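PDB 2X7Q: possible thiamine biosynthesis enzyme from Candida albicans, which is of unknown function but has the two-lobed periplasmic binding protein fold and may bind a small ligand linked to thiamine biosynthesis. Local coordinates for residues A102-S107 with D172-E177; S134-H139 with K287-L292; T198-W203 with V280-T285. The protein carries 1 engineered substitution. All blocks are in the same frame, centred on the assembly; numbering follows the deposited sequence.

Contact 1. Residues A102-S107 with D172-E177; sequences AVSTGS and DAFMWE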
loop_
_atom_site.group_PDB
_atom_site.type_symbol
_atom_site.label_atom_id
_atom_site.label_comp_id
_atom_site.label_asym_id
_atom_site.label_seq_id
_atom_site.Cartn_x
_atom_site.Cartn_y
_atom_site.Cartn_z
ATOM N N ALA A 102 9.733 1.030 8.688
ATOM C CA ALA A 102 10.537 1.135 9.899
ATOM C C ALA A 102 10.578 -0.201 10.639
ATOM O O ALA A 102 9.541 -0.834 10.865
ATOM C CB ALA A 102 9.991 2.229 10.803
ATOM N N VAL A 103 11.780 -0.622 11.021
ATOM C CA VAL A 103 11.959 -1.867 11.756
ATOM C C VAL A 103 11.956 -1.586 13.254
ATOM O O VAL A 103 12.774 -0.809 13.749
ATOM C CB VAL A 103 13.273 -2.560 11.365
ATOM C CG1 VAL A 103 13.399 -3.899 12.073
ATOM C CG2 VAL A 103 13.343 -2.745 9.855
ATOM N N SER A 104 11.037 -2.220 13.975
ATOM C CA SER A 104 10.874 -1.946 15.399
ATOM C C SER A 104 11.121 -3.176 16.265
ATOM O O SER A 104 11.001 -4.311 15.803
ATOM C CB SER A 104 9.473 -1.400 15.679
ATOM O OG SER A 104 9.200 -0.254 14.894
ATOM N N THR A 105 11.468 -2.934 17.526
ATOM C CA THR A 105 11.616 -3.999 18.508
ATOM C C THR A 105 11.130 -3.502 19.864
ATOM O O THR A 105 10.716 -2.350 19.997
ATOM C CB THR A 105 13.077 -4.476 18.620
ATOM O OG1 THR A 105 13.146 -5.630 19.468
ATOM C CG2 THR A 105 13.960 -3.377 19.191
ATOM N N GLY A 106 11.178 -4.374 20.866
ATOM C CA GLY A 106 10.740 -4.020 22.204
ATOM C C GLY A 106 11.487 -2.829 22.772
ATOM O O GLY A 106 12.550 -2.461 22.276
ATOM N N SER A 107 10.928 -2.226 23.817
ATOM C CA SER A 107 11.543 -1.071 24.457
ATOM C C SER A 107 12.833 -1.456 25.177
ATOM O O SER A 107 13.815 -0.715 25.147
ATOM C CB SER A 107 10.569 -0.422 25.440
ATOM O OG SER A 107 10.187 -1.325 26.459
ATOM N N ASP A 172 11.280 -10.862 17.579
ATOM C CA ASP A 172 12.476 -10.040 17.694
ATOM C C ASP A 172 12.247 -8.656 17.100
ATOM O O ASP A 172 12.769 -7.659 17.601
ATOM C CB ASP A 172 13.670 -10.719 17.017
ATOM C CG ASP A 172 14.157 -11.938 17.774
ATOM O OD1 ASP A 172 13.833 -12.064 18.971
ATOM O OD2 ASP A 172 14.867 -12.768 17.169
ATOM N N ALA A 173 11.455 -8.601 16.034
ATOM C CA ALA A 173 11.167 -7.338 15.364
ATOM C C ALA A 173 10.032 -7.468 14.352
ATOM O O ALA A 173 9.689 -8.570 13.923
ATOM C CB ALA A 173 12.415 -6.800 14.684
ATOM N N PHE A 174 9.454 -6.329 13.982
ATOM C CA PHE A 174 8.425 -6.275 12.951
ATOM C C PHE A 174 8.627 -5.017 12.115
ATOM O O PHE A 174 9.344 -4.104 12.523
ATOM C CB PHE A 174 7.028 -6.287 13.578
ATOM C CG PHE A 174 6.687 -5.029 14.329
ATOM C CD1 PHE A 174 7.034 -4.886 15.663
ATOM C CD2 PHE A 174 6.010 -3.994 13.704
ATOM C CE1 PHE A 174 6.717 -3.732 16.357
ATOM C CE2 PHE A 174 5.691 -2.840 14.391
ATOM C CZ PHE A 174 6.046 -2.708 15.719
HETATM N N MSE A 175 8.000 -4.967 10.946
HETATM C CA MSE A 175 8.149 -3.817 10.063
HETATM C C MSE A 175 6.805 -3.132 9.821
HETATM O O MSE A 175 5.799 -3.788 9.538
HETATM C CB MSE A 175 8.785 -4.239 8.737
HETATM C CG MSE A 175 10.134 -4.906 8.891
HETATM SE SE MSE A 175 10.914 -5.452 7.200
HETATM C CE MSE A 175 10.934 -3.730 6.310
ATOM N N TRP A 176 6.794 -1.808 9.934
ATOM C CA TRP A 176 5.567 -1.039 9.774
ATOM C C TRP A 176 5.894 0.352 9.245
ATOM O O TRP A 176 7.010 0.840 9.416
ATOM C CB TRP A 176 4.833 -0.943 11.112
ATOM C CG TRP A 176 3.342 -0.891 10.985
ATOM C CD1 TRP A 176 2.540 0.199 11.156
ATOM C CD2 TRP A 176 2.470 -1.983 10.655
ATOM N NE1 TRP A 176 1.224 -0.146 10.959
ATOM C CE2 TRP A 176 1.156 -1.474 10.649
ATOM C CE3 TRP A 176 2.679 -3.334 10.368
ATOM C CZ2 TRP A 176 0.052 -2.280 10.364
ATOM C CZ3 TRP A 176 1.580 -4.128 10.086
ATOM C CH2 TRP A 176 0.284 -3.598 10.086
ATOM N N GLU A 177 4.921 0.984 8.597
ATOM C CA GLU A 177 5.126 2.316 8.039
ATOM C C GLU A 177 5.675 3.257 9.109
ATOM O O GLU A 177 5.183 3.282 10.237
ATOM C CB GLU A 177 3.823 2.858 7.446
ATOM C CG GLU A 177 4.000 4.095 6.578
ATOM C CD GLU A 177 4.175 5.360 7.397
ATOM O OE1 GLU A 177 3.309 5.638 8.254
ATOM O OE2 GLU A 177 5.178 6.072 7.184
#
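A102 and S104 pair antiparallel with W176 and F174, each pair closed by two backbone hydrogen bonds, and V103 with M175 forms the non-hydrogen-bonded pair between them. The straightest is S104 N to F174 O, 2.9 Å with 174° at the hydrogen. One residue on, T105 extends the pairing with its side chain: OG1, anti to the backbone N (chi1 -173°), donates to D172 O over 2.8 Å, while the D172 carboxylate turns off to salt bridges with R120 and R109. Both faces are closely packed here. On one, V103 splits its branches, CG1 lying 4.0 Å from A173 CB and CG2 4.0 Å from CG of M175, a selenomethionine. On the other, F174 CG sits between its backbone N and carbonyl carbon (chi1 69°), which turns one ring face to S104; S104 CB makes a CH-pi contact, 4.0 Å from the F174 ring centroid, and S104 OG bonds Y185. Helix 155-162 covers F174 further. The W176 end is looser: beyond its backbone bonds to A102 the indole swings off strand 102-106, stacks on F155 and stays partly exposed. E177 follows directly, its carboxylate capping helix 178-186 at F179 N and bonding a glycerol, probably from the crystallisation liquor. E177 also touches H25 of the other lobe, so this end probably borders the interlobe cleft. The strand order 148-151, 120-123, 173-177, 100-106, 190-197, with 100-106 antiparallel to both neighbours, is that of a class II periplasmic binding protein lobe.

Contact 2. Residues S134-H139 with K287-L292; sequences SFVLAH and KLAGVL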
loop_
_atom_site.group_PDB
_atom_site.type_symbol
_atom_site.label_atom_id
_atom_site.label_comp_id
_atom_site.label_asym_id
_atom_site.label_seq_id
_atom_site.Cartn_x
_atom_site.Cartn_y
_atom_site.Cartn_z
ATOM N N SER A 134 10.376 -8.004 4.743
ATOM C CA SER A 134 11.360 -8.662 5.596
ATOM C C SER A 134 12.385 -9.386 4.733
ATOM O O SER A 134 13.562 -9.461 5.082
ATOM C CB SER A 134 10.688 -9.636 6.565
ATOM O OG SER A 134 10.257 -10.810 5.907
ATOM N N PHE A 135 11.930 -9.917 3.601
ATOM C CA PHE A 135 12.816 -10.575 2.648
ATOM C C PHE A 135 13.717 -9.555 1.957
ATOM O O PHE A 135 14.921 -9.768 1.828
ATOM C CB PHE A 135 12.002 -11.345 1.604
ATOM C CG PHE A 135 11.338 -12.584 2.140
ATOM C CD1 PHE A 135 10.155 -12.501 2.859
ATOM C CD2 PHE A 135 11.895 -13.834 1.919
ATOM C CE1 PHE A 135 9.543 -13.639 3.349
ATOM C CE2 PHE A 135 11.288 -14.977 2.406
ATOM C CZ PHE A 135 10.109 -14.878 3.122
ATOM N N VAL A 136 13.126 -8.450 1.513
ATOM C CA VAL A 136 13.878 -7.385 0.860
ATOM C C VAL A 136 14.964 -6.847 1.788
ATOM O O VAL A 136 16.102 -6.642 1.371
ATOM C CB VAL A 136 12.949 -6.237 0.417
ATOM C CG1 VAL A 136 13.754 -5.078 -0.147
ATOM C CG2 VAL A 136 11.936 -6.736 -0.602
ATOM N N LEU A 137 14.606 -6.634 3.051
ATOM C CA LEU A 137 15.550 -6.164 4.058
ATOM C C LEU A 137 16.680 -7.164 4.270
ATOM O O LEU A 137 17.849 -6.790 4.316
ATOM C CB LEU A 137 14.830 -5.905 5.380
ATOM C CG LEU A 137 15.722 -5.479 6.545
ATOM C CD1 LEU A 137 16.440 -4.178 6.215
ATOM C CD2 LEU A 137 14.917 -5.344 7.825
ATOM N N ALA A 138 16.321 -8.437 4.396
ATOM C CA ALA A 138 17.302 -9.497 4.578
ATOM C C ALA A 138 18.337 -9.518 3.451
ATOM O O ALA A 138 19.524 -9.701 3.702
ATOM C CB ALA A 138 16.602 -10.852 4.695
ATOM N N HIS A 139 17.887 -9.340 2.211
ATOM C CA HIS A 139 18.793 -9.356 1.061
ATOM C C HIS A 139 19.766 -8.177 1.080
ATOM O O HIS A 139 20.936 -8.329 0.738
ATOM C CB HIS A 139 18.005 -9.390 -0.254
ATOM C CG HIS A 139 18.858 -9.474 -1.477
ATOM N ND1 HIS A 139 19.396 -10.666 -1.941
ATOM C CD2 HIS A 139 19.266 -8.528 -2.355
ATOM C CE1 HIS A 139 20.090 -10.441 -3.031
ATOM N NE2 HIS A 139 20.030 -9.144 -3.310
ATOM N N LYS A 287 11.924 -11.092 -6.876
ATOM C CA LYS A 287 12.552 -12.290 -7.421
ATOM C C LYS A 287 13.932 -12.502 -6.812
ATOM O O LYS A 287 14.290 -13.616 -6.425
ATOM C CB LYS A 287 12.662 -12.188 -8.944
ATOM C CG LYS A 287 13.364 -13.362 -9.610
ATOM C CD LYS A 287 12.565 -14.641 -9.467
ATOM C CE LYS A 287 13.251 -15.802 -10.173
ATOM N NZ LYS A 287 12.469 -17.072 -10.045
ATOM N N LEU A 288 14.700 -11.421 -6.729
ATOM C CA LEU A 288 16.057 -11.477 -6.200
ATOM C C LEU A 288 16.057 -11.693 -4.689
ATOM O O LEU A 288 17.018 -12.217 -4.128
ATOM C CB LEU A 288 16.811 -10.192 -6.548
ATOM C CG LEU A 288 18.331 -10.196 -6.370
ATOM C CD1 LEU A 288 18.971 -11.237 -7.274
ATOM C CD2 LEU A 288 18.901 -8.815 -6.655
ATOM N N ALA A 289 14.970 -11.289 -4.039
ATOM C CA ALA A 289 14.854 -11.402 -2.588
ATOM C C ALA A 289 14.317 -12.766 -2.161
ATOM O O ALA A 289 14.373 -13.120 -0.983
ATOM C CB ALA A 289 13.981 -10.287 -2.035
ATOM N N GLY A 290 13.790 -13.522 -3.119
ATOM C CA GLY A 290 13.293 -14.857 -2.845
ATOM C C GLY A 290 11.798 -14.925 -2.605
ATOM O O GLY A 290 11.247 -16.003 -2.382
ATOM N N VAL A 291 11.136 -13.773 -2.652
ATOM C CA VAL A 291 9.692 -13.717 -2.452
ATOM C C VAL A 291 8.957 -14.432 -3.581
ATOM O O VAL A 291 8.009 -15.181 -3.341
ATOM C CB VAL A 291 9.187 -12.265 -2.354
ATOM C CG1 VAL A 291 7.671 -12.231 -2.232
ATOM C CG2 VAL A 291 9.834 -11.558 -1.172
ATOM N N LEU A 292 9.399 -14.192 -4.812
ATOM C CA LEU A 292 8.796 -14.829 -5.979
ATOM C C LEU A 292 9.675 -15.952 -6.520
ATOM O O LEU A 292 10.870 -15.760 -6.745
ATOM C CB LEU A 292 8.519 -13.798 -7.075
ATOM C CG LEU A 292 7.139 -13.137 -7.084
ATOM C CD1 LEU A 292 6.706 -12.749 -5.686
ATOM C CD2 LEU A 292 7.144 -11.919 -8.001
HETATM O O HOH W 1 15.729 -12.347 1.336
#
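V136 and A289 bring the two backbones to 5.4 Å between their CA atoms, where helix 129-141 meets the C-terminal end of helix 275-289. That end is a Schellman motif: G290, with phi 97°, leaves the helical path and is tied back by bonds that include a weak one from G290 N to K287 O. L288 and A289 make contact from the last helical turn, V291 from just beyond G290. The contact is a small surface patch of the binding-protein fold; V136 rests on I196 of strand 190-197, while L292, just past helix 275-289, packs on helix 74-82. A289 is at its middle: CB lies alongside F135 and V136, 4.3 Å from F135 CB and as far from V136 CG2. V291 comes next to F135, its CG2 3.5 Å from F135 CB and also near F135 CG; the same phenyl ring meets Y131 edge-to-face, and A289 O lies at its edge, near its plane. At the other end H139, CG anti to the backbone N (chi1 -177°), reaches out over L288. The carbonyl carbon of L288 lies over one imidazole face, while CD2 of L288 stands 3.5 Å from H139 NE2, the two side chains roughly perpendicular at the solvent-exposed margin. Polar bridging falls to a single ordered water, which donates to both segments, at 2.7 Å to F135 O and 2.8 Å to A289 O.

Contact 3. Residues T198-W203 with V280-T285; sequences TPWSSW and VKTKDT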
loop_
_atom_site.group_PDB
_atom_site.type_symbol
_atom_site.label_atom_id
_atom_site.label_comp_id
_atom_site.label_asym_id
_atom_site.label_seq_id
_atom_site.Cartn_x
_atom_site.Cartn_y
_atom_site.Cartn_z
ATOM N N THR A 198 10.952 1.449 -0.143
ATOM C CA THR A 198 10.578 0.557 -1.229
ATOM C C THR A 198 11.214 1.066 -2.517
ATOM O O THR A 198 11.116 2.253 -2.831
ATOM C CB THR A 198 9.050 0.486 -1.408
ATOM O OG1 THR A 198 8.544 1.784 -1.745
ATOM C CG2 THR A 198 8.383 0.002 -0.129
ATOM N N PRO A 199 11.882 0.172 -3.262
ATOM C CA PRO A 199 12.523 0.570 -4.520
ATOM C C PRO A 199 11.500 1.053 -5.542
ATOM O O PRO A 199 11.871 1.659 -6.547
ATOM C CB PRO A 199 13.168 -0.730 -5.011
ATOM C CG PRO A 199 13.293 -1.590 -3.797
ATOM C CD PRO A 199 12.126 -1.242 -2.932
ATOM N N TRP A 200 10.223 0.792 -5.276
ATOM C CA TRP A 200 9.158 1.093 -6.226
ATOM C C TRP A 200 8.172 2.117 -5.675
ATOM O O TRP A 200 8.173 2.412 -4.479
ATOM C CB TRP A 200 8.406 -0.191 -6.577
ATOM C CG TRP A 200 7.973 -0.956 -5.363
ATOM C CD1 TRP A 200 6.873 -0.718 -4.595
ATOM C CD2 TRP A 200 8.640 -2.084 -4.774
ATOM N NE1 TRP A 200 6.810 -1.628 -3.565
ATOM C CE2 TRP A 200 7.879 -2.473 -3.653
ATOM C CE3 TRP A 200 9.798 -2.796 -5.088
ATOM C CZ2 TRP A 200 8.248 -3.551 -2.846
ATOM C CZ3 TRP A 200 10.160 -3.863 -4.285
ATOM C CH2 TRP A 200 9.387 -4.230 -3.178
ATOM N N SER A 201 7.331 2.657 -6.555
ATOM C CA SER A 201 6.225 3.510 -6.132
ATOM C C SER A 201 5.325 2.700 -5.205
ATOM O O SER A 201 5.081 1.522 -5.449
ATOM C CB SER A 201 5.438 4.019 -7.340
ATOM O OG SER A 201 6.244 4.853 -8.156
ATOM N N SER A 202 4.829 3.335 -4.148
ATOM C CA SER A 202 4.197 2.605 -3.049
ATOM C C SER A 202 2.731 2.213 -3.250
ATOM O O SER A 202 2.303 1.163 -2.772
ATOM C CB SER A 202 4.361 3.375 -1.737
ATOM O OG SER A 202 3.880 4.698 -1.852
ATOM N N TRP A 203 1.963 3.046 -3.946
ATOM C CA TRP A 203 0.525 2.812 -4.063
ATOM C C TRP A 203 0.022 2.781 -5.505
ATOM O O TRP A 203 0.494 3.534 -6.357
ATOM C CB TRP A 203 -0.241 3.861 -3.255
ATOM C CG TRP A 203 -0.000 3.761 -1.779
ATOM C CD1 TRP A 203 1.097 4.196 -1.097
ATOM C CD2 TRP A 203 -0.881 3.190 -0.797
ATOM N NE1 TRP A 203 0.956 3.931 0.244
ATOM C CE2 TRP A 203 -0.244 3.316 0.452
ATOM C CE3 TRP A 203 -2.138 2.586 -0.865
ATOM C CZ2 TRP A 203 -0.834 2.855 1.633
ATOM C CZ3 TRP A 203 -2.717 2.132 0.309
ATOM C CH2 TRP A 203 -2.066 2.269 1.539
ATOM N N VAL A 280 8.985 -3.436 -13.395
ATOM C CA VAL A 280 10.370 -3.896 -13.484
ATOM C C VAL A 280 11.059 -4.001 -12.122
ATOM O O VAL A 280 11.463 -5.089 -11.709
ATOM C CB VAL A 280 11.212 -2.991 -14.409
ATOM C CG1 VAL A 280 12.663 -3.448 -14.419
ATOM C CG2 VAL A 280 10.638 -2.990 -15.814
ATOM N N LYS A 281 11.189 -2.874 -11.429
ATOM C CA LYS A 281 11.860 -2.842 -10.131
ATOM C C LYS A 281 11.187 -3.772 -9.121
ATOM O O LYS A 281 11.861 -4.438 -8.336
ATOM C CB LYS A 281 11.909 -1.414 -9.576
ATOM C CG LYS A 281 12.589 -0.399 -10.485
ATOM C CD LYS A 281 12.507 1.010 -9.908
ATOM C CE LYS A 281 13.616 1.285 -8.899
ATOM N NZ LYS A 281 14.924 1.579 -9.553
ATOM N N THR A 282 9.857 -3.810 -9.141
ATOM C CA THR A 282 9.102 -4.632 -8.199
ATOM C C THR A 282 9.404 -6.120 -8.372
ATOM O O THR A 282 9.707 -6.817 -7.404
ATOM C CB THR A 282 7.583 -4.404 -8.330
ATOM O OG1 THR A 282 7.286 -3.018 -8.124
ATOM C CG2 THR A 282 6.829 -5.238 -7.306
ATOM N N LYS A 283 9.330 -6.596 -9.613
ATOM C CA LYS A 283 9.548 -8.010 -9.912
ATOM C C LYS A 283 11.004 -8.414 -9.688
ATOM O O LYS A 283 11.284 -9.476 -9.131
ATOM C CB LYS A 283 9.137 -8.329 -11.355
ATOM C CG LYS A 283 10.155 -7.876 -12.396
ATOM C CD LYS A 283 9.706 -8.171 -13.822
ATOM C CE LYS A 283 10.800 -7.814 -14.818
ATOM N NZ LYS A 283 10.263 -7.264 -16.088
ATOM N N ASP A 284 11.924 -7.558 -10.122
ATOM C CA ASP A 284 13.351 -7.840 -10.012
ATOM C C ASP A 284 13.807 -7.869 -8.556
ATOM O O ASP A 284 14.683 -8.651 -8.188
ATOM C CB ASP A 284 14.168 -6.814 -10.803
ATOM C CG ASP A 284 14.011 -6.974 -12.302
ATOM O OD1 ASP A 284 13.365 -7.950 -12.735
ATOM O OD2 ASP A 284 14.537 -6.123 -13.050
ATOM N N THR A 285 13.208 -7.018 -7.729
ATOM C CA THR A 285 13.554 -6.965 -6.313
ATOM C C THR A 285 13.008 -8.179 -5.567
ATOM O O THR A 285 13.729 -8.829 -4.811
ATOM C CB THR A 285 13.028 -5.682 -5.641
ATOM O OG1 THR A 285 13.650 -4.539 -6.239
ATOM C CG2 THR A 285 13.336 -5.697 -4.152
#
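K281 opens the contact by folding its chain over P199: bends at chi3 and chi4 (84° and 78°) lay CD and CE against P199 O, CD at 3.5 Å. The backbone carbonyl of K281 is spoken for within its own helix, gripped from opposite faces of its plane by T285 N and T285 OG1, the latter at 2.8 Å. T282 follows and covers one face of the W200 indole with CB and CG2, CB lying 4.0 Å above the W200 plane toward the rim. Its OG1 rests against W200 CB and CG, 3.4 Å from W200 CB, though that hydroxyl bonds back to I278 O within the helix. The opposite indole face is covered by the preceding residues of the 198-203 segment itself, P199 CD being 3.4 Å above the W200 plane and T198 CB beside it, both toward the rim. The indole is therefore clamped between its own chain and the helix. One turn beyond K281, T285 meets the ring at its edge, CB in plane and 3.7 Å from W200 CZ3, with CG2 close to the same atom; OG1, bonded to K281 O, lies against the proline ring, 3.8 Å from P199 CG. The loop is held by polar bonds as well: T198 OG1 donates to W200 O over 2.8 Å, and W200 NE1 bonds E75 OE1. The segment is a connection between strand 190-197 of one lobe and strand 203-208 of the other, as in the hinge of class II binding proteins. It lies between helix 275-289, where S201 N bonds T277 OG1, and helix 74-82, which meets both W200 and T282 through T74.

Overall arrangement
Contacts 2 and 3 share helix 275-289, their centres about 12 Å apart, with V136 CG2 touching T285 CG2 at 4.0 Å. Contact 1 lies about 18 Å from contact 2 and 22 Å from contact 3, centre to centre; it touches contact 2, where V103 and M175 pack on L137, but not contact 3. Along the chain contact 1 closes before contact 3 opens, contact 3 is nested within contact 2, and contacts 1 and 2 cross. Contact 1 pairs two inner strands of one lobe's sheet, contact 2 joins a helix on that sheet to helix 275-289, and contact 3 fastens a connection between the lobes, consistent with a two-lobed binding protein.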